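Brefeldin A esterase (Bacillus subtilis, PDB 1JKM) is a serine hydrolase of the alpha/beta hydrolase family, related to mammalian hormone-sensitive lipase, that degrades brefeldin A, probably by hydrolysing its ester bond. Local coordinates at residues S83-L88 against L97-P102; W174-R179 against R211-D216; A206-R211 against E282-G287. All coordinates share one frame; numbering follows the deposited sequence.

Overall arrangement
Contact 2 lies between contacts 1 and 3 and touches both; along the chain contact 1 closes first, while the segments of 2 and 3 alternate. Contact 1 joins the hairpin strands at the edge of the central sheet, and W174 of contact 2 packs against its I87, L97 and E85, the centres about 16 Å apart. Contact 2 adjoins contact 3, centre to centre about 15 Å, through the shared R211 and through L212, which packs on K207 and G287. Contacts 1 and 3 do not touch, their nearest atoms about 11 Å apart. In this fold the nucleophile is expected at the turn between strand 184-192 and helix 194-208; contact 3 holds that helix's other end.

Contact 1. Residues S83-L88 against L97-P102; sequences STETIL and LHVFRP
S83 and V99 face one another as an antiparallel hydrogen-bonded pair, with both side chains rising from the same face of the sheet. The serine hydroxyl leans across toward its partner rather than standing apart from it: chi1 of 56° sets OG between the backbone N and the carbonyl carbon, and S83 OG comes within 3.4 Å of V99 CB. A water 3.0 Å from S83 OG gives this hydroxyl a polar partner and also donates to V99 O, bridging side chain and backbone.

On the same face, two residues along each strand, E85 and L97 repeat the pairing with a looser approach, E85 CB lying 4.3 Å from L97 CB. Beyond CB the two part company. The glutamate chain leads away from the neighbouring strand, while L97 turns CG beside its own backbone N (chi1 -56°), and L97 CD1 meets the methyl CG2 of I87. Helix 163-177 packs against this face, with A171 on L97.

The hairpin of strands 80-88 and 94-102 supplies the first two strands of the alpha/beta hydrolase sheet, with 80-88 at its edge and 94-102 antiparallel to 143-147. Reciprocal N-H to O bonds join S83 to V99 and E85 to L97; that from L97 N to E85 O is 2.8 Å long and nearly straight, at 173°.

Between these pairs T84 and H98 form a non-hydrogen-bonded pair on the opposite face. Their side chains lie side by side and point the same way, T84 CG2 approaching H98 CD2 obliquely at 4.0 Å. In the backbone between the strands, T84 CA makes a CA-H...O contact of 3.2 Å with L97 O, while the imidazole also touches M146 on the next strand.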
loop_
_atom_site.group_PDB
_atom_site.type_symbol
_atom_site.label_atom_id
_atom_site.label_comp_id
_atom_site.label_asym_id
_atom_site.label_seq_id
_atom_site.Cartn_x
_atom_site.Cartn_y
_atom_site.Cartn_z
ATOM N N SER B 83 -4.425 -34.007 -4.876
ATOM C CA SER B 83 -4.839 -35.353 -4.482
ATOM C C SER B 83 -4.841 -35.324 -2.971
ATOM O O SER B 83 -4.356 -34.314 -2.423
ATOM C CB SER B 83 -3.853 -36.371 -5.029
ATOM O OG SER B 83 -2.554 -36.022 -4.572
ATOM N N THR B 84 -5.448 -36.336 -2.344
ATOM C CA THR B 84 -5.450 -36.348 -0.883
ATOM C C THR B 84 -4.931 -37.697 -0.394
ATOM O O THR B 84 -4.947 -38.685 -1.134
ATOM C CB THR B 84 -6.823 -36.088 -0.257
ATOM O OG1 THR B 84 -7.696 -37.177 -0.587
ATOM C CG2 THR B 84 -7.497 -34.828 -0.767
ATOM N N GLU B 85 -4.364 -37.708 0.805
ATOM C CA GLU B 85 -3.858 -38.924 1.420
ATOM C C GLU B 85 -4.354 -38.901 2.868
ATOM O O GLU B 85 -4.612 -37.817 3.394
ATOM C CB GLU B 85 -2.350 -39.034 1.422
ATOM C CG GLU B 85 -1.661 -39.074 0.084
ATOM C CD GLU B 85 -1.533 -40.428 -0.575
ATOM O OE1 GLU B 85 -1.959 -41.454 -0.003
ATOM O OE2 GLU B 85 -0.981 -40.463 -1.705
ATOM N N THR B 86 -4.556 -40.072 3.465
ATOM C CA THR B 86 -4.852 -40.100 4.895
ATOM C C THR B 86 -3.778 -40.912 5.600
ATOM O O THR B 86 -3.333 -41.920 5.040
ATOM C CB THR B 86 -6.244 -40.720 5.101
ATOM O OG1 THR B 86 -7.228 -39.966 4.371
ATOM C CG2 THR B 86 -6.598 -40.771 6.571
ATOM N N ILE B 87 -3.192 -40.413 6.671
ATOM C CA ILE B 87 -2.335 -41.194 7.543
ATOM C C ILE B 87 -2.913 -41.201 8.951
ATOM O O ILE B 87 -3.842 -40.433 9.240
ATOM C CB ILE B 87 -0.906 -40.587 7.585
ATOM C CG1 ILE B 87 -0.918 -39.231 8.269
ATOM C CG2 ILE B 87 -0.329 -40.506 6.175
ATOM C CD1 ILE B 87 0.404 -38.512 8.407
ATOM N N LEU B 88 -2.366 -42.012 9.847
ATOM C CA LEU B 88 -2.798 -41.965 11.241
ATOM C C LEU B 88 -1.758 -41.306 12.141
ATOM O O LEU B 88 -0.565 -41.553 11.988
ATOM C CB LEU B 88 -3.081 -43.372 11.781
ATOM C CG LEU B 88 -4.335 -44.060 11.228
ATOM C CD1 LEU B 88 -3.960 -45.341 10.508
ATOM C CD2 LEU B 88 -5.312 -44.324 12.362
ATOM N N LEU B 97 -3.885 -35.332 4.446
ATOM C CA LEU B 97 -2.877 -34.552 3.739
ATOM C C LEU B 97 -3.448 -34.128 2.391
ATOM O O LEU B 97 -3.976 -34.970 1.660
ATOM C CB LEU B 97 -1.597 -35.346 3.527
ATOM C CG LEU B 97 -0.899 -35.952 4.745
ATOM C CD1 LEU B 97 0.370 -36.667 4.290
ATOM C CD2 LEU B 97 -0.565 -34.932 5.814
ATOM N N HIS B 98 -3.318 -32.839 2.088
ATOM C CA HIS B 98 -3.755 -32.323 0.789
ATOM C C HIS B 98 -2.555 -32.003 -0.093
ATOM O O HIS B 98 -1.719 -31.188 0.328
ATOM C CB HIS B 98 -4.545 -31.039 1.007
ATOM C CG HIS B 98 -5.838 -31.155 1.742
ATOM N ND1 HIS B 98 -5.951 -30.961 3.098
ATOM C CD2 HIS B 98 -7.093 -31.423 1.293
ATOM C CE1 HIS B 98 -7.205 -31.115 3.473
ATOM N NE2 HIS B 98 -7.921 -31.394 2.391
ATOM N N VAL B 99 -2.383 -32.700 -1.183
ATOM C CA VAL B 99 -1.221 -32.691 -2.046
ATOM C C VAL B 99 -1.467 -31.932 -3.347
ATOM O O VAL B 99 -2.405 -32.154 -4.111
ATOM C CB VAL B 99 -0.773 -34.122 -2.416
ATOM C CG1 VAL B 99 0.459 -34.123 -3.314
ATOM C CG2 VAL B 99 -0.491 -34.944 -1.164
ATOM N N PHE B 100 -0.604 -30.967 -3.647
ATOM C CA PHE B 100 -0.676 -30.098 -4.801
ATOM C C PHE B 100 0.588 -30.243 -5.637
ATOM O O PHE B 100 1.699 -30.219 -5.074
ATOM C CB PHE B 100 -0.707 -28.634 -4.307
ATOM C CG PHE B 100 -1.855 -28.291 -3.407
ATOM C CD1 PHE B 100 -1.831 -28.592 -2.051
ATOM C CD2 PHE B 100 -2.966 -27.637 -3.926
ATOM C CE1 PHE B 100 -2.883 -28.278 -1.221
ATOM C CE2 PHE B 100 -4.028 -27.312 -3.095
ATOM C CZ PHE B 100 -3.994 -27.626 -1.758
ATOM N N ARG B 101 0.472 -30.461 -6.936
ATOM C CA ARG B 101 1.686 -30.442 -7.773
ATOM C C ARG B 101 1.383 -29.860 -9.139
ATOM O O ARG B 101 0.217 -29.834 -9.556
ATOM C CB ARG B 101 2.229 -31.874 -7.852
ATOM C CG ARG B 101 1.173 -32.839 -8.351
ATOM C CD ARG B 101 1.801 -34.151 -8.825
ATOM N NE ARG B 101 2.295 -34.905 -7.686
ATOM C CZ ARG B 101 3.579 -35.195 -7.479
ATOM N NH1 ARG B 101 4.520 -34.821 -8.332
ATOM N NH2 ARG B 101 3.857 -35.888 -6.388
ATOM N N PRO B 102 2.374 -29.304 -9.820
ATOM C CA PRO B 102 2.217 -28.773 -11.163
ATOM C C PRO B 102 1.746 -29.816 -12.174
ATOM O O PRO B 102 2.325 -30.893 -12.232
ATOM C CB PRO B 102 3.588 -28.256 -11.549
ATOM C CG PRO B 102 4.546 -28.732 -10.539
ATOM C CD PRO B 102 3.803 -29.457 -9.459
HETATM O O HOH W 1 -1.667 -33.881 -6.502
#

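Contact 2. Residues W174-R179 against R211-D216; sequences WVDEHR and RLDAID
D176 reaches from the last turn of helix 163-177 across to A214, and its atoms can be followed outward one by one. Its CB lies 3.8 Å from A214 CB. With CG anti to the backbone N (chi1 179°), the carboxylate carbon rests on the alanine, D176 CG being 3.6 Å from A214 CA. There the two oxygens diverge.

OD2 receives R211 NH2 at 2.9 Å through its anti lone pair, D176 OD2 lying in the plane of the R211 guanidinium; that plane is turned 52° from the carboxylate. Also bound to OD2 is a water. OD1 is held from within its own segment by R179 NE, 2.7 Å away on the anti side.

These charges form a salt-bridge network in the alpha/beta hydrolase fold, tying the end of helix 163-177 to the short 3-10 turn that leads into strand 217-221. R179 relays it further: NH1 meets D216 OD2 on the syn side at 2.9 Å, and NH2 reaches the same oxygen from above the carboxylate plane. The other oxygen of D216 pairs with R361, and V187 N also donates to OD2. R179 NH2 adds a weak bond to A214 O.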
loop_
_atom_site.group_PDB
_atom_site.type_symbol
_atom_site.label_atom_id
_atom_site.label_comp_id
_atom_site.label_asym_id
_atom_site.label_seq_id
_atom_site.Cartn_x
_atom_site.Cartn_y
_atom_site.Cartn_z
ATOM N N TRP B 174 6.040 -39.151 7.677
ATOM C CA TRP B 174 5.436 -39.839 6.547
ATOM C C TRP B 174 5.940 -39.392 5.194
ATOM O O TRP B 174 6.192 -40.150 4.247
ATOM C CB TRP B 174 3.904 -39.684 6.629
ATOM C CG TRP B 174 3.198 -40.545 5.628
ATOM C CD1 TRP B 174 2.765 -41.833 5.809
ATOM C CD2 TRP B 174 2.838 -40.178 4.292
ATOM N NE1 TRP B 174 2.156 -42.285 4.656
ATOM C CE2 TRP B 174 2.191 -41.282 3.711
ATOM C CE3 TRP B 174 3.004 -39.019 3.527
ATOM C CZ2 TRP B 174 1.713 -41.262 2.403
ATOM C CZ3 TRP B 174 2.527 -39.001 2.231
ATOM C CH2 TRP B 174 1.888 -40.118 1.678
ATOM N N VAL B 175 6.014 -38.058 5.020
ATOM C CA VAL B 175 6.471 -37.497 3.755
ATOM C C VAL B 175 7.925 -37.894 3.523
ATOM O O VAL B 175 8.281 -38.250 2.411
ATOM C CB VAL B 175 6.319 -35.949 3.754
ATOM C CG1 VAL B 175 6.892 -35.331 2.494
ATOM C CG2 VAL B 175 4.853 -35.558 3.890
ATOM N N ASP B 176 8.759 -37.837 4.549
ATOM C CA ASP B 176 10.149 -38.232 4.476
ATOM C C ASP B 176 10.289 -39.695 4.033
ATOM O O ASP B 176 10.974 -39.995 3.052
ATOM C CB ASP B 176 10.791 -38.070 5.865
ATOM C CG ASP B 176 12.249 -38.500 5.801
ATOM O OD1 ASP B 176 12.998 -37.984 4.943
ATOM O OD2 ASP B 176 12.635 -39.362 6.608
ATOM N N GLU B 177 9.423 -40.555 4.598
ATOM C CA GLU B 177 9.418 -41.955 4.178
ATOM C C GLU B 177 8.981 -42.097 2.728
ATOM O O GLU B 177 9.344 -43.089 2.095
ATOM C CB GLU B 177 8.545 -42.849 5.053
ATOM C CG GLU B 177 8.744 -42.719 6.550
ATOM C CD GLU B 177 7.479 -43.075 7.326
ATOM O OE1 GLU B 177 6.622 -43.800 6.762
ATOM O OE2 GLU B 177 7.331 -42.640 8.495
ATOM N N HIS B 178 8.164 -41.179 2.203
ATOM C CA HIS B 178 7.594 -41.300 0.880
ATOM C C HIS B 178 8.215 -40.336 -0.124
ATOM O O HIS B 178 7.623 -40.070 -1.180
ATOM C CB HIS B 178 6.057 -41.143 0.938
ATOM C CG HIS B 178 5.429 -42.262 1.721
ATOM N ND1 HIS B 178 5.358 -42.266 3.103
ATOM C CD2 HIS B 178 4.857 -43.417 1.301
ATOM C CE1 HIS B 178 4.770 -43.381 3.498
ATOM N NE2 HIS B 178 4.459 -44.091 2.434
ATOM N N ARG B 179 9.450 -39.895 0.124
ATOM C CA ARG B 179 10.163 -39.125 -0.910
ATOM C C ARG B 179 10.107 -39.751 -2.292
ATOM O O ARG B 179 9.695 -39.086 -3.266
ATOM C CB ARG B 179 11.593 -38.807 -0.496
ATOM C CG ARG B 179 11.723 -37.824 0.664
ATOM C CD ARG B 179 13.138 -37.773 1.209
ATOM N NE ARG B 179 13.279 -36.987 2.419
ATOM C CZ ARG B 179 13.865 -35.794 2.531
ATOM N NH1 ARG B 179 14.385 -35.246 1.436
ATOM N NH2 ARG B 179 13.939 -35.183 3.710
ATOM N N ARG B 211 15.116 -37.703 14.558
ATOM C CA ARG B 211 14.831 -37.787 13.124
ATOM C C ARG B 211 14.916 -36.389 12.487
ATOM O O ARG B 211 14.248 -36.130 11.490
ATOM C CB ARG B 211 13.573 -38.540 12.740
ATOM C CG ARG B 211 13.898 -40.045 12.505
ATOM C CD ARG B 211 12.798 -40.841 11.887
ATOM N NE ARG B 211 12.516 -40.591 10.477
ATOM C CZ ARG B 211 11.439 -41.100 9.871
ATOM N NH1 ARG B 211 10.609 -41.870 10.591
ATOM N NH2 ARG B 211 11.182 -40.861 8.584
ATOM N N LEU B 212 15.951 -35.658 12.888
ATOM C CA LEU B 212 16.293 -34.387 12.250
ATOM C C LEU B 212 16.637 -34.549 10.776
ATOM O O LEU B 212 16.332 -33.657 9.950
ATOM C CB LEU B 212 17.421 -33.679 12.971
ATOM C CG LEU B 212 17.296 -32.200 13.333
ATOM C CD1 LEU B 212 18.640 -31.537 13.536
ATOM C CD2 LEU B 212 16.434 -31.427 12.353
ATOM N N ASP B 213 17.131 -35.705 10.331
ATOM C CA ASP B 213 17.367 -35.945 8.915
ATOM C C ASP B 213 16.153 -35.913 8.015
ATOM O O ASP B 213 16.250 -35.988 6.780
ATOM C CB ASP B 213 18.069 -37.317 8.769
ATOM C CG ASP B 213 17.136 -38.403 9.289
ATOM O OD1 ASP B 213 17.031 -38.504 10.532
ATOM O OD2 ASP B 213 16.524 -39.107 8.464
ATOM N N ALA B 214 14.929 -35.916 8.541
ATOM C CA ALA B 214 13.715 -35.864 7.770
ATOM C C ALA B 214 13.548 -34.433 7.178
ATOM O O ALA B 214 12.793 -34.339 6.224
ATOM C CB ALA B 214 12.503 -36.180 8.647
ATOM N N ILE B 215 14.186 -33.419 7.748
ATOM C CA ILE B 215 13.890 -32.022 7.396
ATOM C C ILE B 215 15.144 -31.366 6.816
ATOM O O ILE B 215 16.148 -31.162 7.485
ATOM C CB ILE B 215 13.430 -31.239 8.653
ATOM C CG1 ILE B 215 12.075 -31.803 9.121
ATOM C CG2 ILE B 215 13.315 -29.735 8.416
ATOM C CD1 ILE B 215 11.723 -31.553 10.556
ATOM N N ASP B 216 15.069 -30.936 5.563
ATOM C CA ASP B 216 16.143 -30.272 4.841
ATOM C C ASP B 216 16.178 -28.748 5.052
ATOM O O ASP B 216 17.293 -28.212 5.146
ATOM C CB ASP B 216 16.005 -30.552 3.339
ATOM C CG ASP B 216 16.132 -32.044 3.034
ATOM O OD1 ASP B 216 17.131 -32.637 3.495
ATOM O OD2 ASP B 216 15.259 -32.598 2.351
HETATM O O HOH W 2 15.370 -38.357 4.812
HETATM O O HOH W 3 14.105 -39.456 8.893
#

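Contact 3. Residues A206-R211 against E282-G287; sequences AKRRGR and EDELRG
K207 carries the first shell of this surface contact by sending its ammonium group to two backbone carbonyls. K207 NZ donates a 2.9 Å hydrogen bond to R286 O, which it meets in the carbonyl plane, and makes a weak bond of 3.0 Å to E284 O. The side chain leaves with CG anti to the backbone N (chi1 -175°) and then bends at chi3 and chi4, a course that brings NZ within reach of both oxygens. Beside it R208, extended from CG to NE, sets its guanidinium edge against a carboxylate. R208 NH2 makes a salt bridge to E284 OE2, 2.6 Å long and nearly along the C-O axis, and the two flat groups are almost coplanar, 13° apart. A water takes the N-H of R208 NE and donates to E284 OE2, closing a second, indirect path.

Further out, each segment leaves its helix in its own way. Helix 194-208 finishes in a Schellman motif, G210 being its C-prime residue and R211 N bonding back to A206 O. On the other segment, R286 is tied to D283 by a salt bridge, while L285 turns inward onto F308 and R311 of helix 302-314.

E284 O belongs to the last turn of helix 282-285 and R286 O lies just beyond it, so the lysine charge probably offsets part of the negative charge at this helix end, much as R208 balances the E284 carboxylate.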
loop_
_atom_site.group_PDB
_atom_site.type_symbol
_atom_site.label_atom_id
_atom_site.label_comp_id
_atom_site.label_asym_id
_atom_site.label_seq_id
_atom_site.Cartn_x
_atom_site.Cartn_y
_atom_site.Cartn_z
ATOM N N ALA B 206 11.447 -33.286 16.108
ATOM C CA ALA B 206 12.186 -34.225 15.298
ATOM C C ALA B 206 13.627 -34.350 15.807
ATOM O O ALA B 206 14.083 -35.496 15.912
ATOM C CB ALA B 206 12.164 -33.877 13.817
ATOM N N LYS B 207 14.295 -33.254 16.159
ATOM C CA LYS B 207 15.629 -33.343 16.709
ATOM C C LYS B 207 15.696 -34.143 18.027
ATOM O O LYS B 207 16.656 -34.874 18.261
ATOM C CB LYS B 207 16.243 -31.972 16.964
ATOM C CG LYS B 207 17.688 -32.048 17.438
ATOM C CD LYS B 207 18.391 -30.703 17.371
ATOM C CE LYS B 207 18.647 -30.160 18.764
ATOM N NZ LYS B 207 20.051 -29.729 18.957
ATOM N N ARG B 208 14.740 -33.922 18.916
ATOM C CA ARG B 208 14.684 -34.652 20.169
ATOM C C ARG B 208 14.480 -36.145 19.953
ATOM O O ARG B 208 15.145 -36.942 20.625
ATOM C CB ARG B 208 13.553 -34.112 21.036
ATOM C CG ARG B 208 13.955 -32.762 21.600
ATOM C CD ARG B 208 12.883 -32.353 22.616
ATOM N NE ARG B 208 13.295 -31.063 23.174
ATOM C CZ ARG B 208 12.585 -30.514 24.144
ATOM N NH1 ARG B 208 11.514 -31.181 24.566
ATOM N NH2 ARG B 208 12.998 -29.349 24.595
ATOM N N ARG B 209 13.726 -36.524 18.939
ATOM C CA ARG B 209 13.384 -37.910 18.704
ATOM C C ARG B 209 14.347 -38.558 17.730
ATOM O O ARG B 209 14.057 -39.644 17.241
ATOM C CB ARG B 209 11.929 -38.019 18.232
ATOM C CG ARG B 209 11.002 -37.416 19.288
ATOM C CD ARG B 209 9.601 -38.007 19.229
ATOM N NE ARG B 209 8.787 -37.434 20.319
ATOM C CZ ARG B 209 7.478 -37.203 20.167
ATOM N NH1 ARG B 209 6.855 -37.480 19.024
ATOM N NH2 ARG B 209 6.821 -36.683 21.188
ATOM N N GLY B 210 15.454 -37.904 17.386
ATOM C CA GLY B 210 16.451 -38.480 16.507
ATOM C C GLY B 210 16.077 -38.518 15.048
ATOM O O GLY B 210 16.662 -39.345 14.330
ATOM N N ARG B 211 15.116 -37.703 14.558
ATOM C CA ARG B 211 14.831 -37.787 13.124
ATOM C C ARG B 211 14.916 -36.389 12.487
ATOM O O ARG B 211 14.248 -36.130 11.490
ATOM C CB ARG B 211 13.573 -38.540 12.740
ATOM C CG ARG B 211 13.898 -40.045 12.505
ATOM C CD ARG B 211 12.798 -40.841 11.887
ATOM N NE ARG B 211 12.516 -40.591 10.477
ATOM C CZ ARG B 211 11.439 -41.100 9.871
ATOM N NH1 ARG B 211 10.609 -41.870 10.591
ATOM N NH2 ARG B 211 11.182 -40.861 8.584
ATOM N N GLU B 282 20.134 -21.560 23.059
ATOM C CA GLU B 282 21.081 -21.783 21.970
ATOM C C GLU B 282 21.563 -23.208 21.859
ATOM O O GLU B 282 21.693 -23.750 20.741
ATOM C CB GLU B 282 22.286 -20.823 22.111
ATOM C CG GLU B 282 21.840 -19.379 21.964
ATOM C CD GLU B 282 22.906 -18.341 22.248
ATOM O OE1 GLU B 282 24.107 -18.701 22.195
ATOM O OE2 GLU B 282 22.513 -17.166 22.482
ATOM N N ASP B 283 21.769 -23.916 22.989
ATOM C CA ASP B 283 22.219 -25.299 22.877
ATOM C C ASP B 283 21.174 -26.185 22.254
ATOM O O ASP B 283 21.482 -27.077 21.452
ATOM C CB ASP B 283 22.653 -25.860 24.247
ATOM C CG ASP B 283 24.087 -25.431 24.524
ATOM O OD1 ASP B 283 24.948 -25.645 23.633
ATOM O OD2 ASP B 283 24.346 -24.871 25.602
ATOM N N GLU B 284 19.898 -25.901 22.470
ATOM C CA GLU B 284 18.840 -26.614 21.758
ATOM C C GLU B 284 18.861 -26.335 20.255
ATOM O O GLU B 284 18.508 -27.218 19.459
ATOM C CB GLU B 284 17.494 -26.173 22.336
ATOM C CG GLU B 284 16.719 -27.270 23.034
ATOM C CD GLU B 284 15.700 -26.727 24.021
ATOM O OE1 GLU B 284 15.934 -25.717 24.737
ATOM O OE2 GLU B 284 14.631 -27.388 24.023
ATOM N N LEU B 285 19.214 -25.102 19.862
ATOM C CA LEU B 285 19.081 -24.747 18.432
ATOM C C LEU B 285 20.296 -25.148 17.611
ATOM O O LEU B 285 20.296 -25.254 16.382
ATOM C CB LEU B 285 18.916 -23.217 18.312
ATOM C CG LEU B 285 17.716 -22.574 18.987
ATOM C CD1 LEU B 285 17.742 -21.054 18.798
ATOM C CD2 LEU B 285 16.415 -23.161 18.440
ATOM N N ARG B 286 21.410 -25.451 18.288
ATOM C CA ARG B 286 22.601 -25.991 17.640
ATOM C C ARG B 286 22.331 -27.170 16.759
ATOM O O ARG B 286 21.579 -28.084 17.105
ATOM C CB ARG B 286 23.594 -26.294 18.797
ATOM C CG ARG B 286 24.986 -25.739 18.585
ATOM C CD ARG B 286 25.668 -25.263 19.853
ATOM N NE ARG B 286 25.798 -23.812 19.895
ATOM C CZ ARG B 286 25.904 -23.012 20.945
ATOM N NH1 ARG B 286 25.907 -23.499 22.184
ATOM N NH2 ARG B 286 26.009 -21.691 20.780
ATOM N N GLY B 287 22.909 -27.221 15.544
ATOM C CA GLY B 287 22.761 -28.327 14.617
ATOM C C GLY B 287 21.509 -28.383 13.751
ATOM O O GLY B 287 21.333 -29.259 12.910
HETATM O O HOH W 4 14.881 -29.367 21.497
#